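PDB 3P02: uncharacterized protein from Bacteroides ovatus, which is of unknown function but combines an N-terminal region of an E-set (immunoglobulin-like) family with a C-terminal BT_3044-like region. Local coordinates for residues A[23-28]-A[37-42]. Residues are numbered along the deposited sequence; the frame is centred on the assembly and turned at random.
Sequences GVTDVH and YTYNLP
One face of the Tyr39 ring is occupied by Val27, whose CG2 lies 3.8 Å from the ring centroid and only 10° off the ring normal, a nearly centred CH-pi contact. The arrangement is consistent with face-to-face packing of two sheets in a beta-sandwich, as in E-set domains. Thr25 CG2 meets Tyr39 at the phenol end, 3.5 Å from OH, in an oblique position. Over one face of the Tyr37 ring sits the backbone oxygen His28 O, shifted toward the rim and 3.8 Å from CD2, while Val27 CG1 stands at the edge of that ring, near its plane, 3.9 Å from Tyr37 CD2. Strand 25-30 makes backbone hydrogen bonds, through Thr25 and Val27, to strand 146-154 in one sheet; strand 36-45 pairs with strand 104-112 in the other. The axes of strand segments 25-28 and 37-42 approach to 8.5 Å, with 148° between their N-to-C directions, roughly antiparallel; no hydrogen bond joins them, and the gap is bridged by side-chain packing together with His28 O against the Tyr37 ring. Val27 is the buried residue of the set, and Phe111 of strand 104-112 also touches it. Its two methyls divide the work: CG2 takes the Tyr39 face, whereas CG1, anti to the backbone N (chi1 175°), reaches both tyrosines. An alanine in place of Tyr39 would probably leave Val27 CG2 without its aromatic platform and open a gap beside Thr25 CG2. His28 directs its imidazole away from the tyrosines, where ND1 bonds to Glu308 O and the ring stacks on Trp317, tying this border of the sandwich to the C-terminal tail. Val27 CG1 also meets the base of the Tyr39 side chain, 3.8 Å from Tyr39 CB.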
loop_
_atom_site.group_PDB
_atom_site.type_symbol
_atom_site.label_atom_id
_atom_site.label_comp_id
_atom_site.label_asym_id
_atom_site.label_seq_id
_atom_site.Cartn_x
_atom_site.Cartn_y
_atom_site.Cartn_z
ATOM N N GLY A 23 0.328 -2.341 -13.935
ATOM C CA GLY A 23 -0.998 -2.521 -14.527
ATOM C C GLY A 23 -2.171 -2.368 -13.578
ATOM O O GLY A 23 -3.289 -2.791 -13.899
ATOM N N VAL A 24 -1.936 -1.762 -12.398
ATOM C CA VAL A 24 -3.008 -1.593 -11.422
ATOM C C VAL A 24 -3.211 -0.108 -11.119
ATOM O O VAL A 24 -2.293 0.700 -11.288
ATOM C CB VAL A 24 -2.779 -2.429 -10.108
ATOM C CG1 VAL A 24 -2.516 -3.901 -10.427
ATOM C CG2 VAL A 24 -1.649 -1.873 -9.261
ATOM N N THR A 25 -4.407 0.219 -10.616
ATOM C CA THR A 25 -4.758 1.548 -10.131
ATOM C C THR A 25 -4.732 1.489 -8.613
ATOM O O THR A 25 -5.443 0.675 -8.021
ATOM C CB THR A 25 -6.123 1.997 -10.654
ATOM O OG1 THR A 25 -6.024 2.191 -12.067
ATOM C CG2 THR A 25 -6.599 3.294 -9.992
ATOM N N ASP A 26 -3.923 2.347 -7.989
ATOM C CA ASP A 26 -3.842 2.366 -6.535
ATOM C C ASP A 26 -5.004 3.122 -5.943
ATOM O O ASP A 26 -5.396 4.172 -6.455
ATOM C CB ASP A 26 -2.527 3.022 -6.072
ATOM C CG ASP A 26 -1.274 2.254 -6.437
ATOM O OD1 ASP A 26 -1.381 1.031 -6.740
ATOM O OD2 ASP A 26 -0.177 2.852 -6.359
ATOM N N VAL A 27 -5.562 2.569 -4.861
ATOM C CA VAL A 27 -6.689 3.166 -4.142
ATOM C C VAL A 27 -6.186 3.457 -2.743
ATOM O O VAL A 27 -5.892 2.533 -1.992
ATOM C CB VAL A 27 -7.927 2.216 -4.150
ATOM C CG1 VAL A 27 -9.054 2.797 -3.294
ATOM C CG2 VAL A 27 -8.428 1.987 -5.586
ATOM N N HIS A 28 -6.070 4.738 -2.392
ATOM C CA HIS A 28 -5.487 5.120 -1.114
ATOM C C HIS A 28 -6.528 5.099 -0.010
ATOM O O HIS A 28 -7.503 5.849 -0.057
ATOM C CB HIS A 28 -4.869 6.517 -1.246
ATOM C CG HIS A 28 -3.844 6.603 -2.325
ATOM N ND1 HIS A 28 -3.744 7.723 -3.124
ATOM C CD2 HIS A 28 -2.915 5.695 -2.717
ATOM C CE1 HIS A 28 -2.746 7.474 -3.951
ATOM N NE2 HIS A 28 -2.228 6.259 -3.751
ATOM N N TYR A 37 -13.291 3.391 2.882
ATOM C CA TYR A 37 -13.194 4.366 1.810
ATOM C C TYR A 37 -14.047 3.905 0.630
ATOM O O TYR A 37 -13.990 2.724 0.252
ATOM C CB TYR A 37 -11.734 4.552 1.364
ATOM C CG TYR A 37 -11.550 5.569 0.258
ATOM C CD1 TYR A 37 -11.794 6.924 0.479
ATOM C CD2 TYR A 37 -11.089 5.187 -0.996
ATOM C CE1 TYR A 37 -11.626 7.868 -0.534
ATOM C CE2 TYR A 37 -10.914 6.124 -2.021
ATOM C CZ TYR A 37 -11.172 7.467 -1.778
ATOM O OH TYR A 37 -11.033 8.404 -2.779
ATOM N N THR A 38 -14.798 4.829 0.030
ATOM C CA THR A 38 -15.541 4.547 -1.203
ATOM C C THR A 38 -14.741 5.112 -2.357
ATOM O O THR A 38 -14.507 6.317 -2.412
ATOM C CB THR A 38 -16.957 5.084 -1.188
ATOM O OG1 THR A 38 -17.657 4.449 -0.128
ATOM C CG2 THR A 38 -17.685 4.824 -2.529
ATOM N N TYR A 39 -14.313 4.246 -3.256
ATOM C CA TYR A 39 -13.573 4.640 -4.443
ATOM C C TYR A 39 -14.546 4.715 -5.623
ATOM O O TYR A 39 -15.285 3.754 -5.870
ATOM C CB TYR A 39 -12.457 3.654 -4.730
ATOM C CG TYR A 39 -11.754 3.930 -6.036
ATOM C CD1 TYR A 39 -10.826 4.963 -6.150
ATOM C CD2 TYR A 39 -11.972 3.122 -7.147
ATOM C CE1 TYR A 39 -10.162 5.208 -7.355
ATOM C CE2 TYR A 39 -11.323 3.365 -8.356
ATOM C CZ TYR A 39 -10.434 4.417 -8.460
ATOM O OH TYR A 39 -9.794 4.634 -9.656
ATOM N N ASN A 40 -14.529 5.835 -6.370
ATOM C CA ASN A 40 -15.438 5.976 -7.518
ATOM C C ASN A 40 -14.695 5.678 -8.786
ATOM O O ASN A 40 -13.837 6.450 -9.194
ATOM C CB ASN A 40 -16.043 7.389 -7.555
ATOM C CG ASN A 40 -16.870 7.614 -6.340
ATOM O OD1 ASN A 40 -16.452 8.279 -5.372
ATOM N ND2 ASN A 40 -17.959 6.902 -6.285
ATOM N N LEU A 41 -14.963 4.503 -9.368
ATOM C CA LEU A 41 -14.294 4.052 -10.573
ATOM C C LEU A 41 -15.039 4.616 -11.811
ATOM O O LEU A 41 -16.187 4.234 -12.027
ATOM C CB LEU A 41 -14.284 2.508 -10.560
ATOM C CG LEU A 41 -13.694 1.796 -11.774
ATOM C CD1 LEU A 41 -12.291 2.286 -12.107
ATOM C CD2 LEU A 41 -13.644 0.296 -11.531
ATOM N N PRO A 42 -14.398 5.502 -12.625
ATOM C CA PRO A 42 -15.102 6.098 -13.775
ATOM C C PRO A 42 -15.400 5.088 -14.867
ATOM O O PRO A 42 -14.531 4.281 -15.229
ATOM C CB PRO A 42 -14.137 7.187 -14.287
ATOM C CG PRO A 42 -13.226 7.483 -13.123
ATOM C CD PRO A 42 -13.067 6.113 -12.442
#